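Local coordinates for Alpha/beta hydrolase (Enterobacter asburiae, PDB 6KMO), which probably hydrolyses carboxylic ester bonds as a lipase or esterase of the alpha/beta hydrolase superfamily, at residues Ser316-Pro319 / Thr320-Val323; Tyr227-Ser230 / Lys231-Lys235. The protein carries 2 engineered substitutions. One frame throughout, in Å; residues are numbered along the deposited sequence.

Contact 1 of 2, residues Ser316-Pro319 / Thr320-Val323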
loop_
_atom_site.group_PDB
_atom_site.type_symbol
_atom_site.label_atom_id
_atom_site.label_comp_id
_atom_site.label_asym_id
_atom_site.label_seq_id
_atom_site.Cartn_x
_atom_site.Cartn_y
_atom_site.Cartn_z
ATOM N N SER A 316 13.340 -0.577 -11.149
ATOM C CA SER A 316 13.742 -0.387 -9.765
ATOM C C SER A 316 13.802 1.066 -9.348
ATOM O O SER A 316 13.892 1.335 -8.147
ATOM C CB SER A 316 15.101 -1.057 -9.508
ATOM O OG SER A 316 16.136 -0.362 -10.161
ATOM N N GLN A 317 13.733 2.005 -10.282
ATOM C CA GLN A 317 13.645 3.421 -9.945
ATOM C C GLN A 317 12.246 3.978 -10.168
ATOM O O GLN A 317 12.023 5.185 -10.014
ATOM C CB GLN A 317 14.696 4.226 -10.708
ATOM C CG GLN A 317 16.110 4.027 -10.142
ATOM C CD GLN A 317 16.233 4.501 -8.702
ATOM O OE1 GLN A 317 15.795 5.605 -8.353
ATOM N NE2 GLN A 317 16.793 3.657 -7.852
ATOM N N GLU A 318 11.283 3.126 -10.485
ATOM C CA GLU A 318 9.909 3.590 -10.602
ATOM C C GLU A 318 9.420 4.036 -9.225
ATOM O O GLU A 318 9.595 3.307 -8.247
ATOM C CB GLU A 318 9.038 2.452 -11.133
ATOM C CG GLU A 318 7.560 2.784 -11.321
ATOM C CD GLU A 318 7.280 3.750 -12.468
ATOM O OE1 GLU A 318 8.170 3.948 -13.325
ATOM O OE2 GLU A 318 6.165 4.313 -12.514
ATOM N N PRO A 319 8.817 5.224 -9.094
ATOM C CA PRO A 319 8.452 5.689 -7.752
ATOM C C PRO A 319 7.602 4.705 -6.981
ATOM O O PRO A 319 7.869 4.463 -5.796
ATOM C CB PRO A 319 7.720 7.007 -8.023
ATOM C CG PRO A 319 8.432 7.523 -9.264
ATOM C CD PRO A 319 8.671 6.289 -10.104
ATOM N N THR A 320 6.596 4.112 -7.631
ATOM C CA THR A 320 5.716 3.169 -6.951
ATOM C C THR A 320 6.484 1.962 -6.436
ATOM O O THR A 320 6.148 1.423 -5.380
ATOM C CB THR A 320 4.617 2.709 -7.906
ATOM O OG1 THR A 320 3.762 3.803 -8.219
ATOM C CG2 THR A 320 3.760 1.585 -7.322
ATOM N N VAL A 321 7.461 1.478 -7.197
ATOM C CA VAL A 321 8.242 0.317 -6.773
ATOM C C VAL A 321 8.975 0.622 -5.480
ATOM O O VAL A 321 8.923 -0.147 -4.513
ATOM C CB VAL A 321 9.211 -0.118 -7.892
ATOM C CG1 VAL A 321 10.228 -1.137 -7.370
ATOM C CG2 VAL A 321 8.422 -0.674 -9.081
ATOM N N LYS A 322 9.691 1.743 -5.447
ATOM C CA LYS A 322 10.460 2.087 -4.264
ATOM C C LYS A 322 9.564 2.206 -3.047
ATOM O O LYS A 322 9.900 1.704 -1.965
ATOM C CB LYS A 322 11.215 3.387 -4.502
ATOM C CG LYS A 322 12.285 3.233 -5.591
ATOM C CD LYS A 322 13.268 4.407 -5.629
ATOM C CE LYS A 322 12.727 5.578 -6.393
ATOM N NZ LYS A 322 13.782 6.640 -6.512
ATOM N N VAL A 323 8.396 2.824 -3.209
ATOM C CA VAL A 323 7.481 2.968 -2.086
ATOM C C VAL A 323 6.881 1.620 -1.706
ATOM O O VAL A 323 6.834 1.274 -0.525
ATOM C CB VAL A 323 6.414 4.032 -2.400
ATOM C CG1 VAL A 323 5.278 4.004 -1.366
ATOM C CG2 VAL A 323 7.075 5.402 -2.458
HETATM O O HOH W 1 12.786 7.503 -9.015
HETATM O O HOH W 2 5.319 5.159 -10.072
#
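Lys322 reaches back over the start of its own helix to Gln317, and this pair leads the polar side-chain contacts. The lysine chain bends at chi3 (-82°), which turns its end toward the amide of Gln317, itself folded at chi2. Lys322 NZ donates to Gln317 OE1 over 2.9 Å, but from above the amide: it stands 37° out of the carbonyl plane, not on a lone pair. Water 1 adds a second link, accepting from Lys322 NZ at 2.8 Å while donating to Gln317 O, so the ammonium holds the side chain of Gln317 directly and its backbone carbonyl through water.

The second polar group lies at the helix N-terminus. Here Glu318 holds the N-cap position and Pro319 opens helix 319-335, the last helix of the chain, in a protein of the alpha/beta hydrolase fold. Proline suits this place because its nitrogen has no hydrogen to offer and none is needed. The amide of Thr320 comes too early in the helix for a backbone partner, and Thr320 N donates to water 2 at 2.9 Å. That water in turn meets Glu318 OE2, a water-mediated link between a carboxylate and the helix start that the helix dipole would probably favour. Thr29 OG1 is a further partner of OE2.

Backbone bonds begin the helix proper: Lys322 N to Glu318 O at 3.2 Å, then Val323 N to Pro319 O at 3.1 Å. The aliphatic part of the lysine passes a backbone carbonyl, Lys322 CG lying 3.6 Å from Ser316 O.

Apolar contact is slighter: Glu318 CB rests on Val321 CG2 at 3.8 Å. Across the subunit interface, Pro319 packs on Pro296 of the second subunit, while Thr320 and Val323 touch Thr298 of that subunit.

Contact 2 of 2, residues Tyr227-Ser230 / Lys231-Lys235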
loop_
_atom_site.group_PDB
_atom_site.type_symbol
_atom_site.label_atom_id
_atom_site.label_comp_id
_atom_site.label_asym_id
_atom_site.label_seq_id
_atom_site.Cartn_x
_atom_site.Cartn_y
_atom_site.Cartn_z
ATOM N N TYR A 227 1.221 -7.108 -21.290
ATOM C CA TYR A 227 1.610 -6.579 -19.988
ATOM C C TYR A 227 2.710 -7.423 -19.362
ATOM O O TYR A 227 2.738 -7.630 -18.139
ATOM C CB TYR A 227 0.386 -6.443 -19.090
ATOM C CG TYR A 227 -0.650 -5.515 -19.678
ATOM C CD1 TYR A 227 -0.625 -4.154 -19.402
ATOM C CD2 TYR A 227 -1.630 -5.990 -20.533
ATOM C CE1 TYR A 227 -1.574 -3.298 -19.953
ATOM C CE2 TYR A 227 -2.580 -5.141 -21.091
ATOM C CZ TYR A 227 -2.536 -3.788 -20.794
ATOM O OH TYR A 227 -3.481 -2.925 -21.345
ATOM N N PHE A 228 3.670 -7.835 -20.200
ATOM C CA PHE A 228 4.730 -8.789 -19.881
ATOM C C PHE A 228 4.139 -10.159 -19.576
ATOM O O PHE A 228 4.051 -11.012 -20.464
ATOM C CB PHE A 228 5.666 -8.286 -18.777
ATOM C CG PHE A 228 7.020 -8.984 -18.751
ATOM C CD1 PHE A 228 7.276 -10.096 -19.543
ATOM C CD2 PHE A 228 8.030 -8.529 -17.918
ATOM C CE1 PHE A 228 8.511 -10.733 -19.506
ATOM C CE2 PHE A 228 9.265 -9.163 -17.877
ATOM C CZ PHE A 228 9.505 -10.262 -18.671
ATOM N N LEU A 229 3.714 -10.397 -18.343
ATOM C CA LEU A 229 3.206 -11.723 -18.016
ATOM C C LEU A 229 1.914 -11.937 -18.798
ATOM O O LEU A 229 0.948 -11.194 -18.623
ATOM C CB LEU A 229 2.943 -11.870 -16.523
ATOM C CG LEU A 229 2.291 -13.197 -16.120
ATOM C CD1 LEU A 229 3.243 -14.340 -16.417
ATOM C CD2 LEU A 229 1.893 -13.183 -14.658
ATOM N N SER A 230 1.878 -12.974 -19.632
ATOM C CA SER A 230 0.701 -13.262 -20.432
ATOM C C SER A 230 -0.068 -14.468 -19.902
ATOM O O SER A 230 0.441 -15.277 -19.124
ATOM C CB SER A 230 1.102 -13.550 -21.877
ATOM O OG SER A 230 1.775 -14.797 -21.911
ATOM N N LYS A 231 -1.316 -14.598 -20.348
ATOM C CA LYS A 231 -2.101 -15.789 -20.035
ATOM C C LYS A 231 -1.403 -17.048 -20.529
ATOM O O LYS A 231 -1.330 -18.049 -19.808
ATOM C CB LYS A 231 -3.505 -15.670 -20.636
ATOM C CG LYS A 231 -4.398 -16.872 -20.349
ATOM C CD LYS A 231 -5.782 -16.716 -20.979
ATOM C CE LYS A 231 -6.608 -15.685 -20.260
ATOM N NZ LYS A 231 -8.007 -15.661 -20.804
ATOM N N ASN A 232 -0.870 -17.024 -21.756
ATOM C CA ASN A 232 -0.209 -18.221 -22.270
ATOM C C ASN A 232 1.047 -18.558 -21.477
ATOM O O ASN A 232 1.370 -19.739 -21.317
ATOM C CB ASN A 232 0.119 -18.051 -23.752
ATOM C CG ASN A 232 -1.083 -18.255 -24.630
ATOM O OD1 ASN A 232 -2.090 -18.776 -24.205
ATOM N ND2 ASN A 232 -0.967 -17.833 -25.879
ATOM N N MET A 233 1.774 -17.555 -20.990
ATOM C CA MET A 233 2.909 -17.832 -20.111
ATOM C C MET A 233 2.439 -18.542 -18.846
ATOM O O MET A 233 3.047 -19.523 -18.406
ATOM C CB MET A 233 3.644 -16.538 -19.763
ATOM C CG MET A 233 4.556 -16.009 -20.882
ATOM S SD MET A 233 5.045 -14.211 -20.729
ATOM C CE MET A 233 6.081 -14.278 -19.277
ATOM N N MET A 234 1.366 -18.051 -18.230
ATOM C CA MET A 234 0.869 -18.667 -17.007
ATOM C C MET A 234 0.452 -20.115 -17.244
ATOM O O MET A 234 0.713 -20.990 -16.407
ATOM C CB MET A 234 -0.286 -17.862 -16.421
ATOM C CG MET A 234 0.145 -16.639 -15.595
ATOM S SD MET A 234 1.379 -16.941 -14.216
ATOM C CE MET A 234 0.615 -18.440 -13.442
ATOM N N LYS A 235 -0.203 -20.392 -18.376
ATOM C CA LYS A 235 -0.589 -21.767 -18.677
ATOM C C LYS A 235 0.638 -22.654 -18.846
ATOM O O LYS A 235 0.656 -23.803 -18.375
ATOM C CB LYS A 235 -1.458 -21.808 -19.932
ATOM C CG LYS A 235 -2.852 -21.250 -19.732
ATOM C CD LYS A 235 -3.653 -21.261 -21.035
ATOM C CE LYS A 235 -5.059 -20.778 -20.803
ATOM N NZ LYS A 235 -5.867 -20.775 -22.072
#
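Leu229 and Met234 meet at the apolar centre, their side chains crossing at a slant, with the sulfur of the methionine near both leucine methyls. Leu229 CD2 lies 3.8 Å from Met234 SD; the bend at chi2 brings the sulfur of Met234 against the leucine. The other branch, Leu229 CD1, reaches Met233 CB at 4.0 Å, so one leucine touches two successive helix residues. A looser touch of the Met233 methyl on the Phe228 ring is doubtful, since Phe228 has two conformers.

Met233 carries the contact from apolar to polar. Its CG lies anti to the carbonyl carbon (chi1 -77°) and the chain is extended at chi2, which carries the sulfur back beside the residues preceding the helix; the bend at chi3 only turns the methyl. Met233 SD approaches Phe228 O to 3.4 Å, and the same sulfur receives a weak hydrogen bond from Ser230 N at 3.6 Å. In the other direction Met233 N donates to Ser230 OG over 2.9 Å, with an N-H...O angle of 159°. The two bonds make a capping box with Ser230 as N-cap, a thioether standing where glutamate is the familiar partner. Ser230 OG sits between its own backbone N and carbonyl carbon (chi1 70°), from where it faces the first-turn amide. The backbone bond from Met234 N to Ser230 O, 3.1 Å, closes the first turn.

At the outer edge, Lys231 NZ is hydrogen-bonded to Asn221 OD1 and has a weak, long ion pair with Glu224. Helix 231-241 thus starts against helix 218-222, where Tyr220 touches Lys231 and Met234; Phe228, in the conformer given, leans on Phe35 and Leu39 of helix 30-41, and Leu229 meets His307 in the loop following strand 305-306.

How the contacts relate
Both contacts are helix starts on one chain, each partly buried, each about 16 Å from the chain centre, and each solving the same problem: occupying the amides of a first turn. They share no element and do not touch; the centres of contact 1 and contact 2 are about 23 Å apart. In contact 2 a serine hydroxyl takes a first-turn amide directly, and a methionine sulfur weakly accepts from the cap residue's own N-H, beside an apolar cluster at a helix packed among others of its own chain. Contact 1 relies more on water and charge, and its setting is the dimer: residues of the second subunit touch it, whereas no other chain of the assembly reaches 227-230 and 231-235.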